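Long-range contact in putative rRNA methylase (Clostridium thermocellum ATCC 27405, PDB 3EEY), which probably transfers methyl groups from S-adenosylmethionine, which it binds, and is a putative rRNA methylase: residues N7-F19 with V130-G142. Sequence-based numbering, arbitrary orientation.
Sequences NSLGQSHDYIKMF and VTGGIITVVIYYG
Helix 8-19 lies over strand 133-139 and runs antiparallel to it, the two axes 174° apart in direction and 8.6 Å at closest approach, the CA atoms of Leu9, Ser12 and Phe19 lying nearest those of Val138, Thr136 and Gly133. No hydrogen bond joins them; alternate strand residues Ile134, Thr136 and Val138 face the helix and pack against it. Ile134 lies under the Phe19 ring: its CB sits 4.0 Å from the ring centroid, 11° off the normal, a CH-pi contact. With CG1 anti to the backbone N (chi1 -169°), Ile134 divides its branches, CG2 reaching 3.7 Å from Phe19 CG while CD1 passes under the CE2 side of the ring. Gly132 O, in the type II turn leading into the strand, meets the ring edge in plane, 3.1 Å from Phe19 CD1. Ile16 CD1 touches two strand methyls, Ile134 CG2 and Thr136 CG2; its other neighbours include Phe39 and Leu40 of helix 35-44. The strand belongs to the central mixed sheet of a Rossmann-like methyltransferase fold, order 3-2-1-4-5-7-6, and the N-terminal helix covers one face of it. Ser12 CB packs on Val138 CG2 at 3.8 Å, and its hydroxyl, buried here, donates back to Leu9 O (OG to O 2.6 Å). Near the start of the helix, where Asn7 is the N-cap, its OD1 accepting from Gly10 N, Leu9 CD1 and CD2 both rest against Tyr140 OH, each 4.0 Å away. The Tyr140 side chain lies about 5 Å from bound S-adenosylmethionine, and the Leu9 side chain is similarly close to that of the cofactor-binding Asp36.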
loop_
_atom_site.group_PDB
_atom_site.type_symbol
_atom_site.label_atom_id
_atom_site.label_comp_id
_atom_site.label_asym_id
_atom_site.label_seq_id
_atom_site.Cartn_x
_atom_site.Cartn_y
_atom_site.Cartn_z
ATOM N N ASN A 7 -10.039 1.582 -1.042
ATOM C CA ASN A 7 -9.953 0.124 -0.949
ATOM C C ASN A 7 -9.042 -0.448 -2.039
ATOM O O ASN A 7 -8.586 0.292 -2.913
ATOM C CB ASN A 7 -11.348 -0.521 -0.969
ATOM C CG ASN A 7 -12.104 -0.291 -2.276
ATOM O OD1 ASN A 7 -11.611 0.331 -3.219
ATOM N ND2 ASN A 7 -13.322 -0.799 -2.328
ATOM N N SER A 8 -8.796 -1.750 -1.985
ATOM C CA SER A 8 -7.894 -2.429 -2.918
ATOM C C SER A 8 -8.262 -2.198 -4.380
ATOM O O SER A 8 -7.405 -1.832 -5.188
ATOM C CB SER A 8 -7.832 -3.915 -2.603
ATOM O OG SER A 8 -7.243 -4.117 -1.334
ATOM N N LEU A 9 -9.544 -2.363 -4.701
ATOM C CA LEU A 9 -10.056 -2.094 -6.040
ATOM C C LEU A 9 -9.754 -0.679 -6.541
ATOM O O LEU A 9 -9.288 -0.509 -7.662
ATOM C CB LEU A 9 -11.563 -2.364 -6.101
ATOM C CG LEU A 9 -12.266 -2.223 -7.458
ATOM C CD1 LEU A 9 -11.723 -3.191 -8.516
ATOM C CD2 LEU A 9 -13.763 -2.407 -7.292
ATOM N N GLY A 10 -10.008 0.324 -5.707
ATOM C CA GLY A 10 -9.705 1.711 -6.035
ATOM C C GLY A 10 -8.221 2.005 -6.152
ATOM O O GLY A 10 -7.808 2.792 -7.002
ATOM N N GLN A 11 -7.426 1.370 -5.293
ATOM C CA GLN A 11 -5.972 1.514 -5.287
ATOM C C GLN A 11 -5.275 0.881 -6.496
ATOM O O GLN A 11 -4.275 1.425 -6.980
ATOM C CB GLN A 11 -5.392 0.955 -3.992
ATOM C CG GLN A 11 -5.576 1.859 -2.793
ATOM C CD GLN A 11 -4.700 1.468 -1.643
ATOM O OE1 GLN A 11 -3.475 1.363 -1.777
ATOM N NE2 GLN A 11 -5.317 1.251 -0.492
ATOM N N SER A 12 -5.806 -0.249 -6.981
ATOM C CA SER A 12 -5.316 -0.878 -8.217
ATOM C C SER A 12 -5.354 0.080 -9.415
ATOM O O SER A 12 -4.388 0.176 -10.168
ATOM C CB SER A 12 -6.080 -2.165 -8.529
ATOM O OG SER A 12 -7.427 -1.916 -8.901
ATOM N N HIS A 13 -6.456 0.812 -9.556
ATOM C CA HIS A 13 -6.593 1.837 -10.588
ATOM C C HIS A 13 -5.594 2.986 -10.431
ATOM O O HIS A 13 -5.028 3.456 -11.419
ATOM C CB HIS A 13 -8.018 2.377 -10.584
ATOM C CG HIS A 13 -9.021 1.440 -11.178
ATOM N ND1 HIS A 13 -9.911 1.827 -12.153
ATOM C CD2 HIS A 13 -9.277 0.134 -10.934
ATOM C CE1 HIS A 13 -10.675 0.802 -12.483
ATOM N NE2 HIS A 13 -10.306 -0.239 -11.760
ATOM N N ASP A 14 -5.382 3.429 -9.188
ATOM C CA ASP A 14 -4.397 4.466 -8.866
ATOM C C ASP A 14 -2.964 4.065 -9.219
ATOM O O ASP A 14 -2.206 4.884 -9.742
ATOM C CB ASP A 14 -4.474 4.861 -7.386
ATOM C CG ASP A 14 -5.675 5.748 -7.066
ATOM O OD1 ASP A 14 -6.451 6.096 -7.979
ATOM O OD2 ASP A 14 -5.834 6.111 -5.885
ATOM N N TYR A 15 -2.610 2.812 -8.922
ATOM C CA TYR A 15 -1.312 2.246 -9.286
ATOM C C TYR A 15 -1.130 2.106 -10.792
ATOM O O TYR A 15 -0.030 2.307 -11.299
ATOM C CB TYR A 15 -1.095 0.891 -8.611
ATOM C CG TYR A 15 -0.520 0.990 -7.217
ATOM C CD1 TYR A 15 -1.333 0.842 -6.091
ATOM C CD2 TYR A 15 0.840 1.232 -7.020
ATOM C CE1 TYR A 15 -0.810 0.940 -4.802
ATOM C CE2 TYR A 15 1.376 1.322 -5.733
ATOM C CZ TYR A 15 0.548 1.176 -4.630
ATOM O OH TYR A 15 1.063 1.271 -3.353
ATOM N N ILE A 16 -2.208 1.772 -11.496
ATOM C CA ILE A 16 -2.170 1.624 -12.949
ATOM C C ILE A 16 -1.998 2.991 -13.631
ATOM O O ILE A 16 -1.189 3.120 -14.549
ATOM C CB ILE A 16 -3.408 0.817 -13.501
ATOM C CG1 ILE A 16 -3.367 -0.661 -13.076
ATOM C CG2 ILE A 16 -3.507 0.908 -15.000
ATOM C CD1 ILE A 16 -2.182 -1.483 -13.579
ATOM N N LYS A 17 -2.732 3.998 -13.155
ATOM C CA LYS A 17 -2.596 5.389 -13.621
ATOM C C LYS A 17 -1.167 5.948 -13.488
ATOM O O LYS A 17 -0.727 6.706 -14.350
ATOM C CB LYS A 17 -3.574 6.305 -12.874
ATOM C CG LYS A 17 -4.948 6.463 -13.509
ATOM C CD LYS A 17 -6.036 6.713 -12.466
ATOM C CE LYS A 17 -5.697 7.830 -11.476
ATOM N NZ LYS A 17 -6.543 9.042 -11.650
ATOM N N MET A 18 -0.461 5.565 -12.417
ATOM C CA MET A 18 0.954 5.924 -12.184
ATOM C C MET A 18 1.894 5.421 -13.273
ATOM O O MET A 18 2.889 6.063 -13.593
ATOM C CB MET A 18 1.462 5.324 -10.866
ATOM C CG MET A 18 1.184 6.094 -9.576
ATOM S SD MET A 18 1.642 5.092 -8.123
ATOM C CE MET A 18 3.426 5.266 -8.099
ATOM N N PHE A 19 1.582 4.257 -13.827
ATOM C CA PHE A 19 2.521 3.532 -14.674
ATOM C C PHE A 19 2.168 3.574 -16.155
ATOM O O PHE A 19 3.052 3.565 -17.004
ATOM C CB PHE A 19 2.604 2.078 -14.213
ATOM C CG PHE A 19 3.477 1.864 -13.016
ATOM C CD1 PHE A 19 4.772 1.389 -13.174
ATOM C CD2 PHE A 19 3.012 2.110 -11.728
ATOM C CE1 PHE A 19 5.595 1.177 -12.076
ATOM C CE2 PHE A 19 3.828 1.906 -10.622
ATOM C CZ PHE A 19 5.125 1.437 -10.798
ATOM N N VAL A 130 7.614 -5.322 -19.262
ATOM C CA VAL A 130 8.775 -4.482 -19.486
ATOM C C VAL A 130 9.320 -4.075 -18.105
ATOM O O VAL A 130 8.571 -4.054 -17.120
ATOM C CB VAL A 130 8.399 -3.260 -20.392
ATOM C CG1 VAL A 130 7.517 -2.256 -19.655
ATOM C CG2 VAL A 130 9.637 -2.585 -20.963
ATOM N N THR A 131 10.620 -3.799 -18.014
ATOM C CA THR A 131 11.193 -3.275 -16.773
ATOM C C THR A 131 10.524 -1.954 -16.416
ATOM O O THR A 131 10.306 -1.105 -17.278
ATOM C CB THR A 131 12.733 -3.117 -16.828
ATOM O OG1 THR A 131 13.144 -2.828 -18.171
ATOM C CG2 THR A 131 13.399 -4.387 -16.389
ATOM N N GLY A 132 10.164 -1.808 -15.144
ATOM C CA GLY A 132 9.394 -0.660 -14.688
ATOM C C GLY A 132 7.903 -0.801 -14.954
ATOM O O GLY A 132 7.165 0.165 -14.812
ATOM N N GLY A 133 7.471 -2.002 -15.345
ATOM C CA GLY A 133 6.060 -2.310 -15.571
ATOM C C GLY A 133 5.399 -2.868 -14.326
ATOM O O GLY A 133 6.091 -3.252 -13.400
ATOM N N ILE A 134 4.065 -2.925 -14.309
ATOM C CA ILE A 134 3.321 -3.298 -13.095
ATOM C C ILE A 134 2.239 -4.343 -13.337
ATOM O O ILE A 134 1.601 -4.352 -14.374
ATOM C CB ILE A 134 2.751 -2.033 -12.361
ATOM C CG1 ILE A 134 2.221 -2.382 -10.968
ATOM C CG2 ILE A 134 1.641 -1.339 -13.182
ATOM C CD1 ILE A 134 2.795 -1.561 -9.852
ATOM N N ILE A 135 2.070 -5.252 -12.389
ATOM C CA ILE A 135 0.905 -6.123 -12.340
ATOM C C ILE A 135 0.170 -5.766 -11.062
ATOM O O ILE A 135 0.788 -5.680 -10.004
ATOM C CB ILE A 135 1.291 -7.624 -12.301
ATOM C CG1 ILE A 135 2.025 -8.021 -13.581
ATOM C CG2 ILE A 135 0.046 -8.522 -12.104
ATOM C CD1 ILE A 135 2.975 -9.189 -13.420
ATOM N N THR A 136 -1.140 -5.535 -11.160
ATOM C CA THR A 136 -1.975 -5.427 -9.970
ATOM C C THR A 136 -2.884 -6.652 -9.859
ATOM O O THR A 136 -3.411 -7.129 -10.854
ATOM C CB THR A 136 -2.814 -4.133 -9.955
ATOM O OG1 THR A 136 -3.729 -4.149 -11.053
ATOM C CG2 THR A 136 -1.918 -2.902 -10.051
ATOM N N VAL A 137 -3.018 -7.178 -8.647
ATOM C CA VAL A 137 -3.860 -8.343 -8.365
ATOM C C VAL A 137 -4.802 -7.991 -7.210
ATOM O O VAL A 137 -4.369 -7.833 -6.065
ATOM C CB VAL A 137 -3.006 -9.594 -7.990
ATOM C CG1 VAL A 137 -3.858 -10.853 -7.959
ATOM C CG2 VAL A 137 -1.844 -9.775 -8.948
ATOM N N VAL A 138 -6.089 -7.823 -7.512
ATOM C CA VAL A 138 -7.087 -7.667 -6.462
ATOM C C VAL A 138 -7.600 -9.072 -6.125
ATOM O O VAL A 138 -8.161 -9.753 -6.974
ATOM C CB VAL A 138 -8.238 -6.706 -6.867
ATOM C CG1 VAL A 138 -9.213 -6.517 -5.715
ATOM C CG2 VAL A 138 -7.683 -5.352 -7.278
ATOM N N ILE A 139 -7.367 -9.514 -4.895
ATOM C CA ILE A 139 -7.728 -10.862 -4.475
ATOM C C ILE A 139 -8.992 -10.813 -3.630
ATOM O O ILE A 139 -9.007 -10.221 -2.552
ATOM C CB ILE A 139 -6.590 -11.549 -3.664
ATOM C CG1 ILE A 139 -5.298 -11.621 -4.484
ATOM C CG2 ILE A 139 -7.023 -12.949 -3.217
ATOM C CD1 ILE A 139 -4.059 -12.024 -3.686
ATOM N N TYR A 140 -10.058 -11.424 -4.137
ATOM C CA TYR A 140 -11.277 -11.634 -3.364
ATOM C C TYR A 140 -11.289 -13.046 -2.841
ATOM O O TYR A 140 -10.832 -13.972 -3.509
ATOM C CB TYR A 140 -12.515 -11.435 -4.212
ATOM C CG TYR A 140 -12.691 -10.042 -4.755
ATOM C CD1 TYR A 140 -13.567 -9.148 -4.149
ATOM C CD2 TYR A 140 -12.006 -9.621 -5.895
ATOM C CE1 TYR A 140 -13.747 -7.861 -4.660
ATOM C CE2 TYR A 140 -12.176 -8.347 -6.405
ATOM C CZ TYR A 140 -13.039 -7.470 -5.787
ATOM O OH TYR A 140 -13.208 -6.200 -6.296
ATOM N N TYR A 141 -11.847 -13.208 -1.653
ATOM C CA TYR A 141 -11.812 -14.475 -0.945
ATOM C C TYR A 141 -12.980 -14.517 0.025
ATOM O O TYR A 141 -13.745 -13.560 0.109
ATOM C CB TYR A 141 -10.462 -14.671 -0.231
ATOM C CG TYR A 141 -10.098 -13.617 0.799
ATOM C CD1 TYR A 141 -9.845 -12.297 0.423
ATOM C CD2 TYR A 141 -9.971 -13.948 2.146
ATOM C CE1 TYR A 141 -9.515 -11.339 1.348
ATOM C CE2 TYR A 141 -9.628 -12.986 3.091
ATOM C CZ TYR A 141 -9.401 -11.679 2.683
ATOM O OH TYR A 141 -9.057 -10.703 3.601
ATOM N N GLY A 142 -13.124 -15.629 0.743
ATOM C CA GLY A 142 -14.293 -15.857 1.590
ATOM C C GLY A 142 -15.486 -16.158 0.712
ATOM O O GLY A 142 -15.324 -16.425 -0.481
#